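Local atomic coordinates of C2 toxin component I (PDB entry 2J3V), a protein that transfers ADP-ribose, probably to actin in host cells, as the enzymatic component of the binary C2 toxin of Clostridium botulinum. Residues Ile3-Ile8 and Leu94-Ile99; Gly190-Pro195 and Ser216-Phe221; Thr349-Thr354 and Asp386-Leu391; Ser361-Arg366 and Thr417-Asp422. The protein carries 1 engineered substitution. All blocks are in the same frame, centred on the assembly; numbering follows the deposited sequence.

Contact 1: Ile3-Ile8 and Leu94-Ile99; sequences IIKEPI and LDRDAI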
loop_
_atom_site.group_PDB
_atom_site.type_symbol
_atom_site.label_atom_id
_atom_site.label_comp_id
_atom_site.label_asym_id
_atom_site.label_seq_id
_atom_site.Cartn_x
_atom_site.Cartn_y
_atom_site.Cartn_z
ATOM N N ILE A 3 -39.711 8.797 5.301
ATOM C CA ILE A 3 -39.404 7.697 4.399
ATOM C C ILE A 3 -37.932 7.227 4.582
ATOM O O ILE A 3 -36.992 7.834 4.036
ATOM C CB ILE A 3 -39.851 8.056 2.931
ATOM C CG1 ILE A 3 -41.129 7.241 2.542
ATOM C CG2 ILE A 3 -38.685 7.950 1.909
ATOM C CD1 ILE A 3 -40.944 5.968 1.593
ATOM N N ILE A 4 -37.784 6.146 5.374
ATOM C CA ILE A 4 -36.514 5.461 5.676
ATOM C C ILE A 4 -35.829 4.999 4.381
ATOM O O ILE A 4 -36.416 4.291 3.561
ATOM C CB ILE A 4 -36.757 4.204 6.583
ATOM C CG1 ILE A 4 -37.290 4.600 7.976
ATOM C CG2 ILE A 4 -35.491 3.328 6.726
ATOM C CD1 ILE A 4 -38.157 3.507 8.627
ATOM N N LYS A 5 -34.571 5.368 4.253
ATOM C CA LYS A 5 -33.770 5.089 3.073
ATOM C C LYS A 5 -32.894 3.848 3.316
ATOM O O LYS A 5 -32.283 3.659 4.369
ATOM C CB LYS A 5 -32.951 6.323 2.654
ATOM C CG LYS A 5 -32.353 7.273 3.806
ATOM C CD LYS A 5 -31.996 6.615 5.210
ATOM C CE LYS A 5 -33.152 6.753 6.294
ATOM N NZ LYS A 5 -32.626 6.790 7.709
ATOM N N GLU A 6 -32.871 2.969 2.345
ATOM C CA GLU A 6 -32.144 1.734 2.522
ATOM C C GLU A 6 -30.767 1.874 1.805
ATOM O O GLU A 6 -30.669 2.563 0.797
ATOM C CB GLU A 6 -32.994 0.616 1.935
ATOM C CG GLU A 6 -33.212 -0.615 2.801
ATOM C CD GLU A 6 -33.536 -0.354 4.231
ATOM O OE1 GLU A 6 -34.524 0.380 4.495
ATOM O OE2 GLU A 6 -32.816 -0.956 5.106
ATOM N N PRO A 7 -29.727 1.210 2.292
ATOM C CA PRO A 7 -28.468 1.141 1.527
ATOM C C PRO A 7 -28.663 0.402 0.221
ATOM O O PRO A 7 -29.630 -0.333 0.104
ATOM C CB PRO A 7 -27.538 0.331 2.426
ATOM C CG PRO A 7 -28.446 -0.473 3.333
ATOM C CD PRO A 7 -29.664 0.443 3.551
ATOM N N ILE A 8 -27.750 0.586 -0.724
ATOM C CA ILE A 8 -27.662 -0.252 -1.900
ATOM C C ILE A 8 -27.178 -1.614 -1.423
ATOM O O ILE A 8 -26.039 -1.744 -0.875
ATOM C CB ILE A 8 -26.680 0.370 -2.882
ATOM C CG1 ILE A 8 -27.222 1.723 -3.348
ATOM C CG2 ILE A 8 -26.373 -0.578 -4.024
ATOM C CD1 ILE A 8 -26.131 2.683 -3.704
ATOM N N LEU A 94 -22.119 8.780 -4.057
ATOM C CA LEU A 94 -23.196 7.951 -3.503
ATOM C C LEU A 94 -24.196 8.792 -2.707
ATOM O O LEU A 94 -23.809 9.657 -1.916
ATOM C CB LEU A 94 -22.621 6.876 -2.577
ATOM C CG LEU A 94 -22.013 5.660 -3.269
ATOM C CD1 LEU A 94 -21.206 4.897 -2.249
ATOM C CD2 LEU A 94 -23.061 4.720 -3.936
ATOM N N ASP A 95 -25.475 8.486 -2.924
ATOM C CA ASP A 95 -26.596 9.091 -2.205
ATOM C C ASP A 95 -27.066 8.182 -1.070
ATOM O O ASP A 95 -27.946 8.546 -0.331
ATOM C CB ASP A 95 -27.778 9.253 -3.175
ATOM C CG ASP A 95 -27.478 10.203 -4.288
ATOM O OD1 ASP A 95 -26.640 11.125 -4.069
ATOM O OD2 ASP A 95 -28.019 10.106 -5.416
ATOM N N ARG A 96 -26.516 6.960 -1.029
ATOM C CA ARG A 96 -26.807 5.906 -0.069
ATOM C C ARG A 96 -25.492 5.187 0.280
ATOM O O ARG A 96 -24.582 5.146 -0.526
ATOM C CB ARG A 96 -27.708 4.820 -0.708
ATOM C CG ARG A 96 -28.966 5.252 -1.288
ATOM C CD ARG A 96 -29.908 5.726 -0.201
ATOM N NE ARG A 96 -31.201 6.125 -0.746
ATOM C CZ ARG A 96 -31.863 7.223 -0.403
ATOM N NH1 ARG A 96 -31.379 8.060 0.518
ATOM N NH2 ARG A 96 -33.040 7.464 -0.975
ATOM N N ASP A 97 -25.407 4.565 1.448
ATOM C CA ASP A 97 -24.337 3.602 1.702
ATOM C C ASP A 97 -24.463 2.417 0.712
ATOM O O ASP A 97 -25.558 2.148 0.195
ATOM C CB ASP A 97 -24.483 3.051 3.081
ATOM C CG ASP A 97 -24.126 4.037 4.170
ATOM O OD1 ASP A 97 -23.924 5.238 3.887
ATOM O OD2 ASP A 97 -23.996 3.643 5.356
ATOM N N ALA A 98 -23.363 1.745 0.414
ATOM C CA ALA A 98 -23.404 0.562 -0.446
ATOM C C ALA A 98 -22.738 -0.612 0.266
ATOM O O ALA A 98 -21.726 -0.451 0.950
ATOM C CB ALA A 98 -22.750 0.846 -1.827
ATOM N N ILE A 99 -23.351 -1.783 0.148
ATOM C CA ILE A 99 -22.862 -2.995 0.761
ATOM C C ILE A 99 -22.498 -3.999 -0.347
ATOM O O ILE A 99 -23.239 -4.172 -1.323
ATOM C CB ILE A 99 -23.886 -3.541 1.706
ATOM C CG1 ILE A 99 -24.035 -2.572 2.902
ATOM C CG2 ILE A 99 -23.405 -4.905 2.283
ATOM C CD1 ILE A 99 -25.280 -2.778 3.660
#
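With CG1 turned away from the carbonyl carbon (chi1 -64°) and CD1 extended beyond it, the Ile8 side chain extends to segment 94-99, where CD1 rests on Leu94 CD2 at 3.7 Å, the two chains running aslant. Arg96 bends at chi2 (-68°), which carries its CD to 3.4 Å from Glu6 O and lays one face of the guanidinium under Lys5, whose CB stands over the rim of the group, 3.2 Å from NH1. Through the backbone, Ile8 is joined to the start of strand 98-102 by one bridge to Ala98: Ile8 N donates to Asp97 O (2.8 Å) and Ile99 N to Ile8 O (2.9 Å). The N-terminal arm thus meets the large sheet of the N-terminal ADP-ribosyltransferase-like fold, on which Ala98 is also bonded through its backbone to Val168. Asp97 directs its carboxylate elsewhere, to a salt bridge with Arg167 and the amide of Thr170. Pro7 and Ile99 lie side by side, with CG of the proline 3.9 Å from Ile99 CD1.

Contact 2: Gly190-Pro195 and Ser216-Phe221; sequences GFSIIP and SQELDF. With GOL (glycerol), chain H.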
loop_
_atom_site.group_PDB
_atom_site.type_symbol
_atom_site.label_atom_id
_atom_site.label_comp_id
_atom_site.label_asym_id
_atom_site.label_seq_id
_atom_site.Cartn_x
_atom_site.Cartn_y
_atom_site.Cartn_z
ATOM N N GLY A 190 -6.479 3.537 -3.572
ATOM C CA GLY A 190 -5.851 3.802 -2.291
ATOM C C GLY A 190 -6.699 3.582 -1.040
ATOM O O GLY A 190 -6.281 4.015 0.052
ATOM N N PHE A 191 -7.832 2.882 -1.139
ATOM C CA PHE A 191 -8.575 2.512 0.084
ATOM C C PHE A 191 -7.884 1.318 0.677
ATOM O O PHE A 191 -7.274 0.541 -0.052
ATOM C CB PHE A 191 -10.021 2.118 -0.282
ATOM C CG PHE A 191 -10.902 3.291 -0.541
ATOM C CD1 PHE A 191 -11.278 4.140 0.520
ATOM C CD2 PHE A 191 -11.411 3.528 -1.805
ATOM C CE1 PHE A 191 -12.109 5.207 0.311
ATOM C CE2 PHE A 191 -12.215 4.603 -2.043
ATOM C CZ PHE A 191 -12.558 5.470 -0.988
ATOM N N SER A 192 -7.990 1.139 1.980
ATOM C CA SER A 192 -7.558 -0.044 2.682
ATOM C C SER A 192 -8.794 -0.724 3.303
ATOM O O SER A 192 -9.885 -0.111 3.453
ATOM C CB SER A 192 -6.542 0.347 3.791
ATOM O OG SER A 192 -5.389 0.946 3.215
ATOM N N ILE A 193 -8.630 -1.994 3.625
ATOM C CA ILE A 193 -9.596 -2.729 4.388
ATOM C C ILE A 193 -8.948 -3.106 5.689
ATOM O O ILE A 193 -7.779 -3.511 5.710
ATOM C CB ILE A 193 -10.041 -3.997 3.638
ATOM C CG1 ILE A 193 -10.793 -3.619 2.379
ATOM C CG2 ILE A 193 -11.017 -4.787 4.499
ATOM C CD1 ILE A 193 -12.266 -3.198 2.648
ATOM N N ILE A 194 -9.707 -2.988 6.766
ATOM C CA ILE A 194 -9.286 -3.404 8.085
ATOM C C ILE A 194 -10.273 -4.479 8.518
ATOM O O ILE A 194 -11.370 -4.131 8.902
ATOM C CB ILE A 194 -9.352 -2.285 9.091
ATOM C CG1 ILE A 194 -8.371 -1.148 8.743
ATOM C CG2 ILE A 194 -9.096 -2.851 10.513
ATOM C CD1 ILE A 194 -8.578 0.141 9.597
ATOM N N PRO A 195 -9.875 -5.756 8.475
ATOM C CA PRO A 195 -10.737 -6.863 8.894
ATOM C C PRO A 195 -11.173 -6.747 10.337
ATOM O O PRO A 195 -10.347 -6.562 11.209
ATOM C CB PRO A 195 -9.874 -8.084 8.667
ATOM C CG PRO A 195 -8.915 -7.600 7.507
ATOM C CD PRO A 195 -8.574 -6.222 7.956
ATOM N N SER A 216 -11.252 1.977 4.854
ATOM C CA SER A 216 -10.372 2.885 5.554
ATOM C C SER A 216 -9.411 3.601 4.628
ATOM O O SER A 216 -9.259 3.234 3.477
ATOM C CB SER A 216 -9.507 2.071 6.520
ATOM O OG SER A 216 -10.339 1.325 7.368
ATOM N N GLN A 217 -8.752 4.625 5.150
ATOM C CA GLN A 217 -7.824 5.414 4.341
ATOM C C GLN A 217 -6.616 5.702 5.186
ATOM O O GLN A 217 -6.663 6.536 6.035
ATOM C CB GLN A 217 -8.447 6.723 3.908
ATOM C CG GLN A 217 -9.550 6.557 2.988
ATOM C CD GLN A 217 -10.187 7.883 2.571
ATOM O OE1 GLN A 217 -10.972 8.479 3.337
ATOM N NE2 GLN A 217 -9.889 8.318 1.351
ATOM N N GLU A 218 -5.553 4.967 4.956
ATOM C CA GLU A 218 -4.309 5.170 5.670
ATOM C C GLU A 218 -3.530 6.333 5.061
ATOM O O GLU A 218 -3.260 6.350 3.854
ATOM C CB GLU A 218 -3.491 3.873 5.628
ATOM C CG GLU A 218 -2.246 3.905 6.513
ATOM C CD GLU A 218 -1.558 2.563 6.556
ATOM O OE1 GLU A 218 -1.647 1.797 5.557
ATOM O OE2 GLU A 218 -0.966 2.291 7.615
ATOM N N LEU A 219 -3.145 7.297 5.897
ATOM C CA LEU A 219 -2.444 8.469 5.391
ATOM C C LEU A 219 -1.136 8.081 4.621
ATOM O O LEU A 219 -0.234 7.512 5.189
ATOM C CB LEU A 219 -2.070 9.407 6.529
ATOM C CG LEU A 219 -1.448 10.735 6.096
ATOM C CD1 LEU A 219 -2.367 11.463 5.100
ATOM C CD2 LEU A 219 -1.224 11.553 7.310
ATOM N N ASP A 220 -1.061 8.429 3.361
ATOM C CA ASP A 220 -0.031 7.905 2.503
ATOM C C ASP A 220 0.070 8.820 1.291
ATOM O O ASP A 220 -0.924 9.062 0.627
ATOM C CB ASP A 220 -0.396 6.481 2.087
ATOM C CG ASP A 220 0.707 5.742 1.365
ATOM O OD1 ASP A 220 1.657 6.365 0.782
ATOM O OD2 ASP A 220 0.668 4.488 1.295
ATOM N N PHE A 221 1.295 9.277 0.977
ATOM C CA PHE A 221 1.453 10.203 -0.150
ATOM C C PHE A 221 2.070 9.603 -1.405
ATOM O O PHE A 221 2.233 10.310 -2.423
ATOM C CB PHE A 221 2.206 11.475 0.321
ATOM C CG PHE A 221 1.541 12.160 1.490
ATOM C CD1 PHE A 221 0.403 12.903 1.299
ATOM C CD2 PHE A 221 2.027 12.020 2.782
ATOM C CE1 PHE A 221 -0.236 13.495 2.403
ATOM C CE2 PHE A 221 1.397 12.612 3.857
ATOM C CZ PHE A 221 0.289 13.354 3.671
HETATM C C1 GOL H . -6.438 7.964 1.377
HETATM O O1 GOL H . -7.406 6.999 0.991
HETATM C C2 GOL H . -4.990 7.514 1.188
HETATM O O2 GOL H . -4.825 6.669 0.018
HETATM C C3 GOL H . -4.153 8.815 1.109
HETATM O O3 GOL H . -3.799 9.479 2.344
HETATM O O HOH W 1 -5.463 3.443 2.511
#
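In the beta hairpin of strands 190-203 and 206-216, Ser192 and Ser216 form an antiparallel hydrogen-bonded pair at the end away from the turn; Ser192 N to Ser216 O, 2.9 Å, is almost straight at 177°, and Ser216 N returns a bond to Ser192 O. On the outer side of the first strand, Gly190 and Phe191 both face Lys143 in a G1 beta bulge, where the positive phi of Gly190 suits a glycine. Beyond Ser216 the chain leaves the sheet, and a water spans the gap between strand 190-203 and the departing loop: it donates to Gly190 O (2.7 Å), accepts from Glu218 N (2.9 Å) and is hydrogen-bonded to Ser192 OG, which also meets Thr142. A glycerol, probably from the crystallisation liquor, lies in the same fork, bonded to Gly190 O through O2 and receiving Asp220 N at O3. Phe191 and Gln217 run side by side, ring and amide planes 33° apart, with Ser216 O at the ring edge. Ile194 CD1 packs on Ser216 CB at 3.7 Å. The Gln217 chain is extended beyond CG; its NE2 bonds a second glycerol and donates to O1 of the first at 2.8 Å.

Contact 3: Thr349-Thr354 and Asp386-Leu391; sequences TSLKST and DEQEIL. With SO4 (sulfate ion), chain S.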
loop_
_atom_site.group_PDB
_atom_site.type_symbol
_atom_site.label_atom_id
_atom_site.label_comp_id
_atom_site.label_asym_id
_atom_site.label_seq_id
_atom_site.Cartn_x
_atom_site.Cartn_y
_atom_site.Cartn_z
ATOM N N THR A 349 13.887 7.539 5.968
ATOM C CA THR A 349 12.732 7.291 5.106
ATOM C C THR A 349 12.332 8.576 4.512
ATOM O O THR A 349 12.814 9.612 4.893
ATOM C CB THR A 349 11.556 6.766 5.917
ATOM O OG1 THR A 349 11.131 7.760 6.855
ATOM C CG2 THR A 349 11.979 5.574 6.731
ATOM N N SER A 350 11.421 8.495 3.568
ATOM C CA SER A 350 10.882 9.663 2.914
ATOM C C SER A 350 9.362 9.503 2.787
ATOM O O SER A 350 8.898 8.373 2.633
ATOM C CB SER A 350 11.421 9.769 1.485
ATOM O OG SER A 350 10.967 10.994 0.949
ATOM N N LEU A 351 8.640 10.623 2.738
ATOM C CA LEU A 351 7.233 10.586 2.415
ATOM C C LEU A 351 7.063 10.351 0.939
ATOM O O LEU A 351 5.986 9.971 0.539
ATOM C CB LEU A 351 6.517 11.883 2.810
ATOM C CG LEU A 351 6.336 12.091 4.304
ATOM C CD1 LEU A 351 5.433 13.250 4.472
ATOM C CD2 LEU A 351 5.805 10.867 5.058
ATOM N N LYS A 352 8.116 10.564 0.144
ATOM C CA LYS A 352 8.077 10.245 -1.283
ATOM C C LYS A 352 8.464 8.779 -1.533
ATOM O O LYS A 352 9.550 8.319 -1.118
ATOM C CB LYS A 352 9.042 11.132 -2.072
ATOM C CG LYS A 352 8.725 12.598 -2.028
ATOM C CD LYS A 352 9.355 13.395 -3.115
ATOM C CE LYS A 352 10.783 13.706 -2.854
ATOM N NZ LYS A 352 11.240 15.036 -3.516
ATOM N N SER A 353 7.616 8.047 -2.242
ATOM C CA SER A 353 7.898 6.636 -2.459
ATOM C C SER A 353 9.111 6.354 -3.378
ATOM O O SER A 353 9.722 5.306 -3.267
ATOM C CB SER A 353 6.664 5.911 -3.007
ATOM O OG SER A 353 6.447 6.133 -4.415
ATOM N N THR A 354 9.433 7.276 -4.279
ATOM C CA THR A 354 10.334 6.981 -5.371
ATOM C C THR A 354 11.169 8.187 -5.760
ATOM O O THR A 354 11.024 8.730 -6.876
ATOM C CB THR A 354 9.540 6.542 -6.565
ATOM O OG1 THR A 354 8.644 5.487 -6.195
ATOM C CG2 THR A 354 10.523 5.898 -7.640
ATOM N N ASP A 386 14.128 19.157 -0.355
ATOM C CA ASP A 386 13.467 18.218 -1.266
ATOM C C ASP A 386 13.473 16.743 -0.858
ATOM O O ASP A 386 12.751 15.954 -1.479
ATOM C CB ASP A 386 13.819 18.446 -2.747
ATOM C CG ASP A 386 15.245 18.212 -3.051
ATOM O OD1 ASP A 386 15.821 17.328 -2.379
ATOM O OD2 ASP A 386 15.860 18.858 -3.963
ATOM N N GLU A 387 14.218 16.375 0.199
ATOM C CA GLU A 387 14.331 14.968 0.589
ATOM C C GLU A 387 13.033 14.386 1.250
ATOM O O GLU A 387 12.698 13.202 1.067
ATOM C CB GLU A 387 15.521 14.782 1.544
ATOM C CG GLU A 387 16.871 14.490 0.857
ATOM C CD GLU A 387 17.498 15.701 0.155
ATOM O OE1 GLU A 387 17.071 16.868 0.403
ATOM O OE2 GLU A 387 18.473 15.489 -0.636
ATOM N N GLN A 388 12.344 15.237 2.022
ATOM C CA GLN A 388 11.136 14.886 2.809
ATOM C C GLN A 388 11.492 13.688 3.609
ATOM O O GLN A 388 10.795 12.702 3.597
ATOM C CB GLN A 388 9.954 14.635 1.906
ATOM C CG GLN A 388 9.501 15.840 1.117
ATOM C CD GLN A 388 8.167 15.622 0.404
ATOM O OE1 GLN A 388 7.425 14.683 0.740
ATOM N NE2 GLN A 388 7.838 16.502 -0.543
ATOM N N GLU A 389 12.658 13.765 4.253
ATOM C CA GLU A 389 13.163 12.723 5.104
ATOM C C GLU A 389 12.443 12.636 6.460
ATOM O O GLU A 389 12.250 13.631 7.127
ATOM C CB GLU A 389 14.659 12.953 5.397
ATOM C CG GLU A 389 15.238 11.847 6.264
ATOM C CD GLU A 389 16.779 11.770 6.314
ATOM O OE1 GLU A 389 17.467 12.225 5.379
ATOM O OE2 GLU A 389 17.266 11.224 7.317
ATOM N N ILE A 390 12.070 11.433 6.877
ATOM C CA ILE A 390 11.802 11.182 8.272
ATOM C C ILE A 390 12.873 10.250 8.767
ATOM O O ILE A 390 13.018 9.114 8.299
ATOM C CB ILE A 390 10.372 10.558 8.475
ATOM C CG1 ILE A 390 9.300 11.558 8.044
ATOM C CG2 ILE A 390 10.153 10.231 9.914
ATOM C CD1 ILE A 390 7.859 11.045 8.089
ATOM N N LEU A 391 13.627 10.738 9.731
ATOM C CA LEU A 391 14.691 9.972 10.362
ATOM C C LEU A 391 14.129 9.186 11.566
ATOM O O LEU A 391 13.576 9.789 12.509
ATOM C CB LEU A 391 15.796 10.929 10.839
ATOM C CG LEU A 391 16.996 10.258 11.492
ATOM C CD1 LEU A 391 17.612 9.257 10.526
ATOM C CD2 LEU A 391 18.028 11.290 11.925
HETATM S S SO4 S . 12.973 13.522 -6.694
HETATM O O1 SO4 S . 12.375 12.765 -7.801
HETATM O O2 SO4 S . 11.925 14.102 -5.830
HETATM O O3 SO4 S . 13.905 12.838 -5.779
HETATM O O4 SO4 S . 13.713 14.600 -7.342
#
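The flat amide of Gln388 meets the other segment through OE1, which lies 3.6 Å from Leu351 CB and 3.7 Å from Lys352 CG; the glutamine and lysine chains cross at about a right angle, and OE1 has a weak bond from Ser226 N. Ile390 O is gripped twice: Thr349 OG1 comes in the carbonyl plane on a lone pair, at 2.7 Å, while Thr349 N is tilted out of that plane. A chi1 of 64° places this hydroxyl between its backbone N and carbonyl carbon, facing the isoleucine. Thr349 and Ile390 form an antiparallel hydrogen-bonded pair, Ser350 and Glu389 the non-hydrogen-bonded one beside it. Past the strand, Leu351 N bonds Gln388 O, and Ser350 OG accepts from Lys352 N (3.0 Å) in an ST turn while lying near the carbonyls of both Glu387 and Gln388. Thr349-Ser350 and Glu387-Gln388-Glu389 match the end of the STS motif and the ExE motif of arginine-directed ADP-ribosyltransferases, consistent with a place at the catalytic cleft. Lys352 NZ reaches Asp386 O at 2.7 Å and a sulfate, probably from the crystallisation liquor, at its O2 (2.6 Å). Leu351 CD2 touches Ile390 CD1, and both side chains pack on Trp229 of helix 227-234 and Phe377 of strand 375-377, while Thr349 lies against Ala297 of strand 295-301.

Contact 4: Ser361-Arg366 and Thr417-Asp422; sequences SRFIFR and TQVVID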
loop_
_atom_site.group_PDB
_atom_site.type_symbol
_atom_site.label_atom_id
_atom_site.label_comp_id
_atom_site.label_asym_id
_atom_site.label_seq_id
_atom_site.Cartn_x
_atom_site.Cartn_y
_atom_site.Cartn_z
ATOM N N SER A 361 16.309 0.833 -6.927
ATOM C CA SER A 361 16.301 -0.020 -5.734
ATOM C C SER A 361 14.928 -0.698 -5.643
ATOM O O SER A 361 13.917 -0.026 -5.401
ATOM C CB SER A 361 16.577 0.813 -4.508
ATOM O OG SER A 361 17.894 1.343 -4.549
ATOM N N ARG A 362 14.866 -2.020 -5.814
ATOM C CA ARG A 362 13.567 -2.628 -6.082
ATOM C C ARG A 362 12.806 -3.200 -4.882
ATOM O O ARG A 362 11.702 -3.715 -5.039
ATOM C CB ARG A 362 13.649 -3.612 -7.221
ATOM C CG ARG A 362 14.356 -4.782 -6.936
ATOM C CD ARG A 362 14.773 -5.461 -8.228
ATOM N NE ARG A 362 16.086 -5.014 -8.603
ATOM C CZ ARG A 362 16.617 -5.182 -9.786
ATOM N NH1 ARG A 362 15.941 -5.790 -10.710
ATOM N NH2 ARG A 362 17.823 -4.737 -10.025
ATOM N N PHE A 363 13.391 -3.065 -3.701
ATOM C CA PHE A 363 12.752 -3.519 -2.498
ATOM C C PHE A 363 12.189 -2.277 -1.743
ATOM O O PHE A 363 12.911 -1.524 -1.062
ATOM C CB PHE A 363 13.706 -4.368 -1.667
ATOM C CG PHE A 363 14.191 -5.597 -2.385
ATOM C CD1 PHE A 363 15.338 -5.551 -3.200
ATOM C CD2 PHE A 363 13.543 -6.818 -2.211
ATOM C CE1 PHE A 363 15.792 -6.673 -3.847
ATOM C CE2 PHE A 363 14.002 -7.961 -2.856
ATOM C CZ PHE A 363 15.125 -7.889 -3.697
ATOM N N ILE A 364 10.895 -2.055 -1.944
ATOM C CA ILE A 364 10.264 -0.841 -1.432
ATOM C C ILE A 364 9.604 -1.108 -0.086
ATOM O O ILE A 364 8.519 -1.631 -0.059
ATOM C CB ILE A 364 9.177 -0.306 -2.424
ATOM C CG1 ILE A 364 9.705 -0.258 -3.881
ATOM C CG2 ILE A 364 8.730 1.085 -2.019
ATOM C CD1 ILE A 364 8.574 -0.350 -4.972
ATOM N N PHE A 365 10.241 -0.721 1.012
ATOM C CA PHE A 365 9.566 -0.686 2.336
ATOM C C PHE A 365 8.553 0.437 2.474
ATOM O O PHE A 365 8.889 1.623 2.388
ATOM C CB PHE A 365 10.555 -0.642 3.490
ATOM C CG PHE A 365 11.244 -1.963 3.736
ATOM C CD1 PHE A 365 10.647 -2.944 4.475
ATOM C CD2 PHE A 365 12.532 -2.186 3.268
ATOM C CE1 PHE A 365 11.283 -4.158 4.706
ATOM C CE2 PHE A 365 13.159 -3.407 3.471
ATOM C CZ PHE A 365 12.528 -4.394 4.202
ATOM N N ARG A 366 7.289 0.011 2.621
ATOM C CA ARG A 366 6.135 0.843 2.854
ATOM C C ARG A 366 5.881 0.716 4.370
ATOM O O ARG A 366 5.230 -0.216 4.814
ATOM C CB ARG A 366 4.946 0.289 2.029
ATOM C CG ARG A 366 3.719 1.183 2.124
ATOM C CD ARG A 366 2.700 1.038 1.032
ATOM N NE ARG A 366 1.490 1.829 1.319
ATOM C CZ ARG A 366 0.371 1.354 1.900
ATOM N NH1 ARG A 366 0.250 0.090 2.254
ATOM N NH2 ARG A 366 -0.666 2.146 2.071
ATOM N N THR A 417 10.478 -5.010 -12.435
ATOM C CA THR A 417 9.670 -5.672 -11.430
ATOM C C THR A 417 10.267 -5.359 -10.060
ATOM O O THR A 417 11.498 -5.517 -9.817
ATOM C CB THR A 417 9.643 -7.150 -11.697
ATOM O OG1 THR A 417 9.041 -7.393 -12.987
ATOM C CG2 THR A 417 8.707 -7.881 -10.654
ATOM N N GLN A 418 9.406 -4.874 -9.173
ATOM C CA GLN A 418 9.785 -4.458 -7.810
ATOM C C GLN A 418 8.729 -4.964 -6.828
ATOM O O GLN A 418 7.702 -5.486 -7.229
ATOM C CB GLN A 418 9.862 -2.925 -7.742
ATOM C CG GLN A 418 10.790 -2.306 -8.795
ATOM C CD GLN A 418 11.200 -0.857 -8.576
ATOM O OE1 GLN A 418 10.463 -0.068 -7.950
ATOM N NE2 GLN A 418 12.385 -0.480 -9.129
ATOM N N VAL A 419 9.000 -4.827 -5.537
ATOM C CA VAL A 419 8.100 -5.306 -4.541
ATOM C C VAL A 419 7.845 -4.237 -3.513
ATOM O O VAL A 419 8.788 -3.638 -3.018
ATOM C CB VAL A 419 8.555 -6.651 -3.868
ATOM C CG1 VAL A 419 8.544 -7.788 -4.889
ATOM C CG2 VAL A 419 9.895 -6.536 -3.144
ATOM N N VAL A 420 6.549 -4.041 -3.184
ATOM C CA VAL A 420 6.104 -3.160 -2.091
ATOM C C VAL A 420 5.915 -3.982 -0.837
ATOM O O VAL A 420 5.003 -4.788 -0.748
ATOM C CB VAL A 420 4.809 -2.381 -2.439
ATOM C CG1 VAL A 420 4.430 -1.379 -1.307
ATOM C CG2 VAL A 420 5.005 -1.611 -3.725
ATOM N N ILE A 421 6.820 -3.758 0.127
ATOM C CA ILE A 421 6.872 -4.470 1.374
ATOM C C ILE A 421 6.184 -3.669 2.504
ATOM O O ILE A 421 6.763 -2.793 3.083
ATOM C CB ILE A 421 8.372 -4.787 1.714
ATOM C CG1 ILE A 421 9.090 -5.487 0.506
ATOM C CG2 ILE A 421 8.486 -5.656 2.928
ATOM C CD1 ILE A 421 10.566 -5.632 0.775
ATOM N N ASP A 422 4.932 -4.014 2.802
ATOM C CA ASP A 422 4.156 -3.386 3.867
ATOM C C ASP A 422 4.723 -3.882 5.163
ATOM O O ASP A 422 4.776 -5.082 5.368
ATOM C CB ASP A 422 2.696 -3.846 3.800
ATOM C CG ASP A 422 1.893 -3.109 2.781
ATOM O OD1 ASP A 422 2.126 -1.902 2.564
ATOM O OD2 ASP A 422 0.972 -3.667 2.158
HETATM O O HOH W 2 13.480 -6.737 -11.162
HETATM O O HOH W 3 -1.368 -2.175 3.776
HETATM O O HOH W 4 2.439 -0.683 5.406
#
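Backbone bonding pairs Phe363 with Val419 and the following residues in parallel register to Arg366 with Asp422. Arg362 O takes Val419 N, Ile364 N gives to Val419 O, Ile364 O receives Ile421 N at 2.7 Å, and Arg366 N bonds Ile421 O.

Apolar contacts fall on both faces. On one, Phe363 lies alongside Val419, CD2 to CG2 3.8 Å, and Ile421 lies against one side of the Phe365 ring: its CD1 sits over the face, 4.2 Å from the centroid in a CH-pi contact, while its CG2 is 3.6 Å from CE1 of the phenylalanine. On the other, Ile364 CD1 rests against Val420 CG2, and Val420 CG1 against Arg366 CB. These strands are adjacent parallel members of the mixed sheet of the C-terminal ADP-ribosyltransferase fold, flanked by strands 295-301 and 397-411.

Polar side chains lie toward either end of the paired segments. With CG anti to the backbone N (chi1 -175°) and the chain extended to NE, Arg366 runs beside Asp422; in a salt bridge of 2.8 Å, NH1 meets OD1 on its syn side but tilted out of the carboxylate plane, while the carboxylate lies at the guanidinium edge. The buried pair has further partners, Asp220 for Arg366 and Arg402 for Asp422. At the other end, Gln418 packs its CG on Arg362 CB at 3.5 Å and bonds Arg300 through OE1, while a water links Arg362 NH1 to Thr417 O.

Overall arrangement
Contacts 1 and 2 both reach the eight-stranded sheet of the N-terminal fold, their centres 23 Å apart. Contacts 3 and 4 belong to the C-terminal fold, where their segments alternate along the chain and strand 347-350 leads into strand 363-369; their centres lie about 15 Å apart. Contact 2 bridges the two folds: Asp220 OD2 forms a salt bridge with Arg366 NE of contact 4 at 2.8 Å, and Phe221 CD2 packs on Leu351 CD1 of contact 3 at 4.0 Å. Contact 3, which holds the probable catalytic motifs, thus touches the segment joining the two folds through Leu351, whereas contact 1 is remote from it, its centre about 41 Å away.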